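Local coordinates for protein UDP-glucose 4-epimerase (Campylobacter jejuni subsp. jejuni serotype O:2, PDB 7K3P) that interconverts UDP-glucose and UDP-galactose, and probably their N-acetylated counterparts, by 4-epimerisation of the sugar with a bound NAD cofactor, at residues 225-230 with 293-298; 219-224 with 336-341; 185-190 with 267-272. The protein carries 2 engineered substitutions. One frame throughout, in Å; residues are numbered along the deposited sequence.

Contact 1 (225-230 with 293-298); sequences DKLFIF and VDFKVE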
loop_
_atom_site.group_PDB
_atom_site.type_symbol
_atom_site.label_atom_id
_atom_site.label_comp_id
_atom_site.label_asym_id
_atom_site.label_seq_id
_atom_site.Cartn_x
_atom_site.Cartn_y
_atom_site.Cartn_z
ATOM N N ASP A 225 3.591 36.664 8.794
ATOM C CA ASP A 225 3.156 38.003 9.163
ATOM C C ASP A 225 2.097 38.001 10.257
ATOM O O ASP A 225 2.186 38.763 11.222
ATOM C CB ASP A 225 2.632 38.720 7.922
ATOM C CG ASP A 225 2.350 40.180 8.175
ATOM O OD1 ASP A 225 3.071 40.792 8.998
ATOM O OD2 ASP A 225 1.406 40.714 7.548
ATOM N N LYS A 226 1.090 37.150 10.101
ATOM C CA LYS A 226 -0.027 37.105 11.037
ATOM C C LYS A 226 -0.392 35.666 11.396
ATOM O O LYS A 226 -0.075 34.733 10.659
ATOM C CB LYS A 226 -1.256 37.816 10.448
ATOM C CG LYS A 226 -1.220 39.345 10.541
ATOM C CD LYS A 226 -2.627 39.967 10.513
ATOM C CE LYS A 226 -3.108 40.257 9.099
ATOM N NZ LYS A 226 -4.494 40.834 9.091
ATOM N N LEU A 227 -1.050 35.500 12.538
ATOM C CA LEU A 227 -1.621 34.213 12.939
ATOM C C LEU A 227 -3.125 34.416 13.114
ATOM O O LEU A 227 -3.551 35.332 13.816
ATOM C CB LEU A 227 -0.989 33.722 14.250
ATOM C CG LEU A 227 -1.385 32.364 14.841
ATOM C CD1 LEU A 227 -0.341 31.896 15.849
ATOM C CD2 LEU A 227 -2.755 32.422 15.504
ATOM N N PHE A 228 -3.933 33.579 12.477
ATOM C CA PHE A 228 -5.376 33.728 12.591
ATOM C C PHE A 228 -5.970 32.696 13.544
ATOM O O PHE A 228 -5.659 31.510 13.457
ATOM C CB PHE A 228 -6.034 33.605 11.214
ATOM C CG PHE A 228 -5.921 34.848 10.362
ATOM C CD1 PHE A 228 -6.657 35.986 10.671
ATOM C CD2 PHE A 228 -5.101 34.871 9.245
ATOM C CE1 PHE A 228 -6.567 37.133 9.888
ATOM C CE2 PHE A 228 -5.008 36.014 8.452
ATOM C CZ PHE A 228 -5.744 37.143 8.775
ATOM N N ILE A 229 -6.820 33.146 14.462
ATOM C CA ILE A 229 -7.604 32.216 15.259
ATOM C C ILE A 229 -8.954 32.028 14.579
ATOM O O ILE A 229 -9.773 32.951 14.565
ATOM C CB ILE A 229 -7.870 32.742 16.668
ATOM C CG1 ILE A 229 -6.570 33.145 17.361
ATOM C CG2 ILE A 229 -8.600 31.688 17.489
ATOM C CD1 ILE A 229 -6.783 33.569 18.806
ATOM N N PHE A 230 -9.190 30.846 14.020
ATOM C CA PHE A 230 -10.462 30.561 13.368
ATOM C C PHE A 230 -11.493 30.051 14.356
ATOM O O PHE A 230 -11.563 28.847 14.618
ATOM C CB PHE A 230 -10.267 29.565 12.231
ATOM C CG PHE A 230 -9.446 30.108 11.102
ATOM C CD1 PHE A 230 -9.983 31.039 10.223
ATOM C CD2 PHE A 230 -8.134 29.701 10.925
ATOM C CE1 PHE A 230 -9.220 31.550 9.176
ATOM C CE2 PHE A 230 -7.370 30.203 9.889
ATOM C CZ PHE A 230 -7.916 31.130 9.011
ATOM N N VAL A 293 8.205 37.894 21.650
ATOM C CA VAL A 293 7.704 38.524 20.436
ATOM C C VAL A 293 6.194 38.615 20.494
ATOM O O VAL A 293 5.509 37.591 20.563
ATOM C CB VAL A 293 8.084 37.724 19.181
ATOM C CG1 VAL A 293 7.523 38.401 17.936
ATOM C CG2 VAL A 293 9.588 37.584 19.075
ATOM N N ASP A 294 5.679 39.842 20.471
ATOM C CA ASP A 294 4.243 40.070 20.450
ATOM C C ASP A 294 3.754 40.103 18.999
ATOM O O ASP A 294 3.320 41.147 18.502
ATOM C CB ASP A 294 3.912 41.382 21.166
ATOM C CG ASP A 294 2.424 41.594 21.342
ATOM O OD1 ASP A 294 1.663 40.601 21.216
ATOM O OD2 ASP A 294 2.019 42.751 21.615
ATOM N N PHE A 295 3.828 38.956 18.324
ATOM C CA PHE A 295 3.455 38.870 16.908
ATOM C C PHE A 295 1.968 39.128 16.705
ATOM O O PHE A 295 1.182 39.052 17.651
ATOM C CB PHE A 295 3.859 37.513 16.302
ATOM C CG PHE A 295 3.282 36.324 17.021
ATOM C CD1 PHE A 295 2.004 35.863 16.721
ATOM C CD2 PHE A 295 4.022 35.659 17.993
ATOM C CE1 PHE A 295 1.469 34.765 17.384
ATOM C CE2 PHE A 295 3.499 34.564 18.662
ATOM C CZ PHE A 295 2.220 34.116 18.358
ATOM N N LYS A 296 1.593 39.436 15.464
ATOM C CA LYS A 296 0.207 39.781 15.131
ATOM C C LYS A 296 -0.739 38.573 15.096
ATOM O O LYS A 296 -0.536 37.633 14.316
ATOM C CB LYS A 296 0.149 40.508 13.779
ATOM C CG LYS A 296 0.955 41.807 13.724
ATOM C CD LYS A 296 0.691 42.596 12.438
ATOM C CE LYS A 296 1.298 41.919 11.215
ATOM N NZ LYS A 296 2.780 41.785 11.320
ATOM N N VAL A 297 -1.775 38.604 15.935
ATOM C CA VAL A 297 -2.860 37.623 15.844
ATOM C C VAL A 297 -4.239 38.274 15.699
ATOM O O VAL A 297 -4.536 39.289 16.345
ATOM C CB VAL A 297 -2.847 36.588 17.005
ATOM C CG1 VAL A 297 -1.719 36.871 17.980
ATOM C CG2 VAL A 297 -4.197 36.538 17.706
ATOM N N GLU A 298 -5.070 37.688 14.837
ATOM C CA GLU A 298 -6.403 38.215 14.566
ATOM C C GLU A 298 -7.472 37.143 14.710
ATOM O O GLU A 298 -7.289 35.996 14.286
ATOM C CB GLU A 298 -6.477 38.817 13.158
ATOM C CG GLU A 298 -7.219 40.142 13.096
ATOM C CD GLU A 298 -6.352 41.307 13.529
ATOM O OE1 GLU A 298 -5.366 41.601 12.814
ATOM O OE2 GLU A 298 -6.655 41.923 14.579
HETATM O O HOH W 1 3.865 39.847 13.734
#

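Contact 2 (219-224 with 336-341); sequences CAAGKR and SAFDWE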
loop_
_atom_site.group_PDB
_atom_site.type_symbol
_atom_site.label_atom_id
_atom_site.label_comp_id
_atom_site.label_asym_id
_atom_site.label_seq_id
_atom_site.Cartn_x
_atom_site.Cartn_y
_atom_site.Cartn_z
ATOM N N CYS A 219 5.518 32.817 13.155
ATOM C CA CYS A 219 5.166 34.213 13.443
ATOM C C CYS A 219 6.165 34.844 14.410
ATOM O O CYS A 219 6.620 35.966 14.206
ATOM C CB CYS A 219 3.757 34.317 14.042
ATOM S SG CYS A 219 2.406 33.986 12.889
ATOM N N ALA A 220 6.478 34.110 15.473
ATOM C CA ALA A 220 7.401 34.584 16.498
ATOM C C ALA A 220 8.798 34.802 15.928
ATOM O O ALA A 220 9.550 35.637 16.426
ATOM C CB ALA A 220 7.450 33.611 17.662
ATOM N N ALA A 221 9.147 34.052 14.886
ATOM C CA ALA A 221 10.468 34.185 14.285
ATOM C C ALA A 221 10.491 35.233 13.167
ATOM O O ALA A 221 11.516 35.421 12.506
ATOM C CB ALA A 221 10.961 32.841 13.777
ATOM N N GLY A 222 9.367 35.915 12.963
ATOM C CA GLY A 222 9.277 36.953 11.949
ATOM C C GLY A 222 9.169 36.409 10.540
ATOM O O GLY A 222 9.387 37.139 9.566
ATOM N N LYS A 223 8.829 35.127 10.422
ATOM C CA LYS A 223 8.724 34.481 9.116
ATOM C C LYS A 223 7.321 34.618 8.531
ATOM O O LYS A 223 7.136 34.720 7.318
ATOM C CB LYS A 223 9.089 33.001 9.218
ATOM C CG LYS A 223 10.564 32.720 9.460
ATOM C CD LYS A 223 10.834 31.229 9.311
ATOM C CE LYS A 223 12.252 30.871 9.712
ATOM N NZ LYS A 223 12.464 29.388 9.699
ATOM N N ARG A 224 6.332 34.604 9.410
ATOM C CA ARG A 224 4.946 34.679 9.001
ATOM C C ARG A 224 4.361 35.947 9.597
ATOM O O ARG A 224 4.605 36.273 10.762
ATOM C CB ARG A 224 4.190 33.439 9.493
ATOM C CG ARG A 224 2.708 33.446 9.192
ATOM C CD ARG A 224 2.047 32.199 9.744
ATOM N NE ARG A 224 2.546 30.983 9.098
ATOM C CZ ARG A 224 2.027 30.456 7.990
ATOM N NH1 ARG A 224 0.993 31.040 7.397
ATOM N NH2 ARG A 224 2.539 29.347 7.468
ATOM N N SER A 336 11.153 25.118 22.579
ATOM C CA SER A 336 11.784 24.172 21.667
ATOM C C SER A 336 11.433 24.477 20.206
ATOM O O SER A 336 12.320 24.569 19.350
ATOM C CB SER A 336 11.388 22.741 22.036
ATOM O OG SER A 336 11.806 21.815 21.052
ATOM N N ALA A 337 10.141 24.643 19.926
ATOM C CA ALA A 337 9.688 24.951 18.572
ATOM C C ALA A 337 10.333 26.235 18.074
ATOM O O ALA A 337 10.773 26.320 16.921
ATOM C CB ALA A 337 8.166 25.069 18.532
ATOM N N PHE A 338 10.384 27.234 18.956
ATOM C CA PHE A 338 10.936 28.536 18.613
ATOM C C PHE A 338 12.414 28.428 18.268
ATOM O O PHE A 338 12.862 28.962 17.246
ATOM C CB PHE A 338 10.746 29.523 19.768
ATOM C CG PHE A 338 11.232 30.910 19.456
ATOM C CD1 PHE A 338 10.800 31.566 18.310
ATOM C CD2 PHE A 338 12.116 31.560 20.311
ATOM C CE1 PHE A 338 11.241 32.848 18.015
ATOM C CE2 PHE A 338 12.564 32.842 20.026
ATOM C CZ PHE A 338 12.124 33.489 18.879
ATOM N N ASP A 339 13.161 27.738 19.129
ATOM C CA ASP A 339 14.592 27.553 18.929
ATOM C C ASP A 339 14.854 26.787 17.639
ATOM O O ASP A 339 15.695 27.185 16.831
ATOM C CB ASP A 339 15.217 26.812 20.116
ATOM C CG ASP A 339 15.208 27.636 21.397
ATOM O OD1 ASP A 339 15.157 28.879 21.302
ATOM O OD2 ASP A 339 15.247 27.033 22.495
ATOM N N TRP A 340 14.135 25.685 17.441
ATOM C CA TRP A 340 14.314 24.914 16.218
ATOM C C TRP A 340 13.857 25.665 14.965
ATOM O O TRP A 340 14.457 25.518 13.893
ATOM C CB TRP A 340 13.678 23.529 16.339
ATOM C CG TRP A 340 14.556 22.609 17.122
ATOM C CD1 TRP A 340 14.373 22.190 18.414
ATOM C CD2 TRP A 340 15.790 22.028 16.684
ATOM N NE1 TRP A 340 15.408 21.367 18.795
ATOM C CE2 TRP A 340 16.298 21.254 17.750
ATOM C CE3 TRP A 340 16.517 22.077 15.483
ATOM C CZ2 TRP A 340 17.499 20.533 17.659
ATOM C CZ3 TRP A 340 17.710 21.367 15.392
ATOM C CH2 TRP A 340 18.185 20.600 16.474
ATOM N N GLU A 341 12.822 26.489 15.108
ATOM C CA GLU A 341 12.302 27.260 13.984
ATOM C C GLU A 341 13.385 28.131 13.345
ATOM O O GLU A 341 13.512 28.197 12.115
ATOM C CB GLU A 341 11.137 28.143 14.440
ATOM C CG GLU A 341 10.497 28.912 13.308
ATOM C CD GLU A 341 10.056 27.998 12.183
ATOM O OE1 GLU A 341 10.265 28.358 11.005
ATOM O OE2 GLU A 341 9.505 26.915 12.485
#

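Contact 3 (185-190 with 267-272); sequences HCILRY and SNVFNV. With NAD (nicotinamide-adenine-dinucleotide), chain C.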
loop_
_atom_site.group_PDB
_atom_site.type_symbol
_atom_site.label_atom_id
_atom_site.label_comp_id
_atom_site.label_asym_id
_atom_site.label_seq_id
_atom_site.Cartn_x
_atom_site.Cartn_y
_atom_site.Cartn_z
ATOM N N HIS A 185 6.588 -6.311 15.436
ATOM C CA HIS A 185 6.577 -4.911 15.045
ATOM C C HIS A 185 5.828 -4.101 16.090
ATOM O O HIS A 185 4.862 -4.579 16.674
ATOM C CB HIS A 185 5.909 -4.727 13.679
ATOM C CG HIS A 185 4.435 -5.003 13.671
ATOM N ND1 HIS A 185 3.914 -6.244 13.365
ATOM C CD2 HIS A 185 3.369 -4.197 13.917
ATOM C CE1 HIS A 185 2.592 -6.189 13.419
ATOM N NE2 HIS A 185 2.234 -4.964 13.754
ATOM N N CYS A 186 6.286 -2.878 16.323
ATOM C CA CYS A 186 5.514 -1.946 17.112
ATOM C C CYS A 186 5.361 -0.656 16.324
ATOM O O CYS A 186 6.348 -0.013 15.978
ATOM C CB CYS A 186 6.213 -1.662 18.436
ATOM S SG CYS A 186 5.155 -0.758 19.594
ATOM N N ILE A 187 4.120 -0.291 16.035
ATOM C CA ILE A 187 3.845 0.906 15.259
ATOM C C ILE A 187 3.468 2.063 16.165
ATOM O O ILE A 187 2.600 1.919 17.034
ATOM C CB ILE A 187 2.693 0.660 14.278
ATOM C CG1 ILE A 187 3.147 -0.290 13.161
ATOM C CG2 ILE A 187 2.191 2.005 13.709
ATOM C CD1 ILE A 187 1.995 -1.084 12.539
ATOM N N LEU A 188 4.098 3.215 15.961
ATOM C CA LEU A 188 3.765 4.400 16.750
ATOM C C LEU A 188 3.069 5.458 15.877
ATOM O O LEU A 188 3.602 5.867 14.832
ATOM C CB LEU A 188 5.027 4.980 17.416
ATOM C CG LEU A 188 5.772 4.032 18.364
ATOM C CD1 LEU A 188 6.949 4.720 19.027
ATOM C CD2 LEU A 188 4.813 3.517 19.428
ATOM N N ARG A 189 1.875 5.893 16.287
ATOM C CA ARG A 189 1.186 6.993 15.595
ATOM C C ARG A 189 1.134 8.212 16.511
ATOM O O ARG A 189 0.948 8.069 17.725
ATOM C CB ARG A 189 -0.235 6.586 15.225
ATOM C CG ARG A 189 -0.353 5.324 14.375
ATOM C CD ARG A 189 -1.797 4.898 14.302
ATOM N NE ARG A 189 -1.980 3.658 13.556
ATOM C CZ ARG A 189 -2.966 2.805 13.786
ATOM N NH1 ARG A 189 -3.862 3.073 14.739
ATOM N NH2 ARG A 189 -3.050 1.694 13.073
ATOM N N TYR A 190 1.288 9.403 15.938
ATOM C CA TYR A 190 1.244 10.627 16.727
ATOM C C TYR A 190 0.987 11.823 15.838
ATOM O O TYR A 190 1.142 11.751 14.608
ATOM C CB TYR A 190 2.547 10.822 17.527
ATOM C CG TYR A 190 3.822 10.523 16.742
ATOM C CD1 TYR A 190 4.248 9.216 16.533
ATOM C CD2 TYR A 190 4.609 11.554 16.249
ATOM C CE1 TYR A 190 5.441 8.945 15.820
ATOM C CE2 TYR A 190 5.783 11.299 15.563
ATOM C CZ TYR A 190 6.187 9.999 15.348
ATOM O OH TYR A 190 7.359 9.768 14.654
ATOM N N SER A 267 3.331 -8.083 19.027
ATOM C CA SER A 267 3.235 -6.918 18.147
ATOM C C SER A 267 2.096 -6.006 18.596
ATOM O O SER A 267 1.104 -6.477 19.163
ATOM C CB SER A 267 3.015 -7.379 16.704
ATOM O OG SER A 267 4.197 -7.976 16.198
ATOM N N ASN A 268 2.235 -4.704 18.371
ATOM C CA ASN A 268 1.180 -3.780 18.780
ATOM C C ASN A 268 1.285 -2.431 18.090
ATOM O O ASN A 268 2.313 -2.113 17.478
ATOM C CB ASN A 268 1.209 -3.578 20.304
ATOM C CG ASN A 268 -0.181 -3.596 20.918
ATOM O OD1 ASN A 268 -1.168 -3.255 20.260
ATOM N ND2 ASN A 268 -0.268 -4.006 22.179
ATOM N N VAL A 269 0.225 -1.631 18.211
ATOM C CA VAL A 269 0.241 -0.253 17.715
ATOM C C VAL A 269 -0.151 0.688 18.853
ATOM O O VAL A 269 -1.058 0.381 19.632
ATOM C CB VAL A 269 -0.686 -0.102 16.478
ATOM C CG1 VAL A 269 -2.054 -0.733 16.759
ATOM C CG2 VAL A 269 -0.825 1.356 16.061
ATOM N N PHE A 270 0.552 1.812 18.976
ATOM C CA PHE A 270 0.298 2.757 20.055
ATOM C C PHE A 270 0.197 4.160 19.505
ATOM O O PHE A 270 1.045 4.573 18.694
ATOM C CB PHE A 270 1.462 2.792 21.066
ATOM C CG PHE A 270 1.638 1.530 21.862
ATOM C CD1 PHE A 270 0.694 1.148 22.809
ATOM C CD2 PHE A 270 2.776 0.748 21.689
ATOM C CE1 PHE A 270 0.867 -0.010 23.556
ATOM C CE2 PHE A 270 2.963 -0.422 22.430
ATOM C CZ PHE A 270 1.999 -0.804 23.371
ATOM N N ASN A 271 -0.803 4.907 19.971
ATOM C CA ASN A 271 -0.730 6.351 19.866
ATOM C C ASN A 271 0.329 6.827 20.849
ATOM O O ASN A 271 0.430 6.296 21.962
ATOM C CB ASN A 271 -2.065 6.992 20.256
ATOM C CG ASN A 271 -3.147 6.782 19.224
ATOM O OD1 ASN A 271 -2.873 6.702 18.019
ATOM N ND2 ASN A 271 -4.400 6.705 19.689
ATOM N N VAL A 272 1.087 7.851 20.471
ATOM C CA VAL A 272 1.958 8.521 21.422
ATOM C C VAL A 272 1.459 9.938 21.609
ATOM O O VAL A 272 1.413 10.716 20.650
ATOM C CB VAL A 272 3.418 8.572 20.950
ATOM C CG1 VAL A 272 4.304 9.109 22.070
ATOM C CG2 VAL A 272 3.889 7.173 20.512
HETATM P PA NAD C . 13.107 14.098 9.236
HETATM O O1A NAD C . 13.052 14.541 7.795
HETATM O O2A NAD C . 13.859 15.094 10.073
HETATM O O5B NAD C . 13.857 12.717 9.374
HETATM C C5B NAD C . 13.881 11.868 8.263
HETATM C C4B NAD C . 15.245 11.324 8.091
HETATM O O4B NAD C . 15.259 10.217 7.237
HETATM C C3B NAD C . 16.206 12.397 7.491
HETATM O O3B NAD C . 17.461 12.653 8.228
HETATM C C2B NAD C . 16.346 11.954 6.015
HETATM O O2B NAD C . 17.535 12.312 5.452
HETATM C C1B NAD C . 16.194 10.476 6.186
HETATM N N9A NAD C . 15.799 9.802 4.939
HETATM C C8A NAD C . 14.730 10.089 4.169
HETATM N N7A NAD C . 14.695 9.283 3.097
HETATM C C5A NAD C . 15.741 8.448 3.142
HETATM C C6A NAD C . 16.217 7.420 2.312
HETATM N N6A NAD C . 15.495 7.071 1.112
HETATM N N1A NAD C . 17.330 6.740 2.654
HETATM C C2A NAD C . 18.026 7.032 3.767
HETATM N N3A NAD C . 17.605 8.043 4.597
HETATM C C4A NAD C . 16.476 8.756 4.314
HETATM O O3 NAD C . 11.611 13.923 9.745
HETATM P PN NAD C . 11.218 13.732 11.261
HETATM O O1N NAD C . 12.449 13.439 12.100
HETATM O O2N NAD C . 10.557 14.996 11.721
HETATM O O5D NAD C . 10.200 12.525 11.344
HETATM C C5D NAD C . 10.716 11.215 11.300
HETATM C C4D NAD C . 9.604 10.182 11.214
HETATM O O4D NAD C . 8.591 10.441 12.161
HETATM C C3D NAD C . 8.988 10.034 9.827
HETATM O O3D NAD C . 8.724 8.712 9.581
HETATM C C2D NAD C . 7.690 10.719 9.900
HETATM O O2D NAD C . 6.750 10.250 9.006
HETATM C C1D NAD C . 7.328 10.512 11.395
HETATM N N1N NAD C . 6.354 11.548 11.975
HETATM C C2N NAD C . 6.855 12.827 12.120
HETATM C C3N NAD C . 6.032 13.819 12.644
HETATM C C7N NAD C . 6.565 15.219 12.808
HETATM O O7N NAD C . 7.699 15.519 12.467
HETATM N N7N NAD C . 5.713 16.215 13.365
HETATM C C4N NAD C . 4.738 13.510 13.019
HETATM C C5N NAD C . 4.251 12.231 12.869
HETATM C C6N NAD C . 5.064 11.221 12.339
#

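Contact 1 (225-230 with 293-298)
Three backbone hydrogen bonds join Leu227 and Ile229 to the strand of Lys296 and Glu298. Leu227 gives its N to Lys296 O and takes the amide of Glu298 on its own O, at 3.0 Å from Leu227 O to Glu298 N; Ile229 N then reaches Glu298 O with an N-H...O angle of 161°. Leu227 thus bonds to the two residues flanking its partner Val297, as parallel pairing requires, and the strand axes diverge by 25°. Val297 CA adds a C-H...O contact of 3.1 Å to Leu227 O.

The charged contacts lie on the side of the sheet that carries Lys226 and Glu298. Lys296 bends at its third and fourth torsions (chi4 -61°), curling its ammonium back to Asp225. There NZ forms a salt bridge with Asp225 OD1 from above the carboxylate plane; the modelled 2.5 Å between these two atoms is unusually short and its exact value doubtful. NZ also bonds to Asp225 O. A water links the same carbonyl to Lys296 N. Lys226 NZ and Glu298 OE1 form a long salt bridge of 3.9 Å, while the aliphatic base of Glu298 lies against the Phe228 ring, CB to CE1 3.7 Å.

Apolar groups occupy the other face. Leu227 CD1 meets Phe295 CE1 at 3.7 Å, and Ile229 CD1 approaches Val297 CG2 at 4.1 Å.

This apolar face rests on two helices: Leu227 packs on Val215 and Ala216 of helix 212-220 and on Ile284 of helix 280-291, where Ile229 also touches Ile284. Strands 226-230 and 296-300 form a small parallel sheet, separate from the seven-stranded Rossmann sheet; helix 280-291 leads into strand 296-300.

Contact 2 (219-224 with 336-341)
Phe338 brings the CE1 corner of its ring against the end of helix 212-220, 3.9 Å from Ala220 CB. Its CG stands anti to the backbone N (chi1 -177°), which carries the ring out from its own helix to this neighbour. Ala221 N lies at the ring edge, near the ring plane, 4.0 Å from Phe338 CE1. The ring therefore meets backbone as well as the methyl of Ala220. One turn further along, Glu341 lays its CG beside Ala221 CB at 4.0 Å.

Helix 212-220 ends here. Gly222 leaves helical geometry with a positive phi of 76°, and two bonds back into the last turn make this a Schellman motif; one of them runs from Gly222 N to Cys219 O. The chain turns away, placing Lys223 so that its side chain, extended beyond CG, can run to helix 330-343.

Lys223 NZ is gripped twice by one residue: it bonds Glu341 OE1 at 2.8 Å in a salt bridge and Glu341 O at 2.9 Å. The carboxylate oxygen is met on its anti side, 32° out of plane, and the carbonyl bond is tilted as well. Glu341 OE2 is held by Lys214 of helix 212-220, so lysines from that helix and from the turn after it share this buried carboxylate. Met287 and Ser291 of helix 280-291 touch both Ala220 and Phe338.

Contact 3 (185-190 with 267-272)
Ser267 sets its CB over one face of the His185 imidazole, 3.7 Å from the ring centroid, a CH-pi contact. Its OG accepts His185 N in a nearly straight bond (169°), while His185 ND1 bonds to Ser177 of helix 161-179. Asn268 begins the parallel strand pairing: its N bonds to His185 O and its O receives Ile187 N. Its OD1 also takes the amide of Val269 and the ammonium of Lys316.

Val269 places CG2 over the centre of the Arg189 guanidinium, 3.4 Å from CZ. Arg189 CG lies anti to the carbonyl carbon (chi1 -56°), and with the chain extended from there to NE this carries the guanidinium to Val269; Glu170 forms a salt bridge with NH2. Phe270 pairs with Ile187 and Arg189, its N 2.8 Å from Ile187 O. Its ring makes an edge-on sulfur-aromatic contact with Cys186, SG to CD2 3.5 Å, on the side of the sheet shared with Leu188.

Asn271 rests OD1 near Arg189 CB at 3.8 Å, and Tyr142 OH serves both Asn271 OD1 and Arg189 NH1. Val272 closes the pairing with its N on Arg189 O and a CG2 contact to Leu188 CD2.

Tyr190, next after the strand, lies at the nicotinamide riboside: its OH donates to NAD O4D at 2.9 Å. The charge of the buried guanidinium is probably balanced largely by Glu170, and one of its faces carries the Val269 methyl.

Contact 3 joins strands 184-189 and 268-271, the last two of the seven-stranded Rossmann sheet, and reaches NAD through Tyr190. Contacts 1 and 2 lie across the chain's centre from it, their centres about 35 and 30 Å away. Those two are neighbours, with centres about 13 Å apart, and they touch: Phe295 CD1 of contact 1 is 3.6 Å from Cys219 CB of contact 2. Helix 212-220 is followed by strand 226-230. Contact 1 is nested within contact 2, because 225-230 and 293-298 both fall between 219-224 and 336-341. Contact 3 crosses both along the chain, which means that the cofactor-binding sheet and the smaller, helix-backed sheet are built from interleaved sequence.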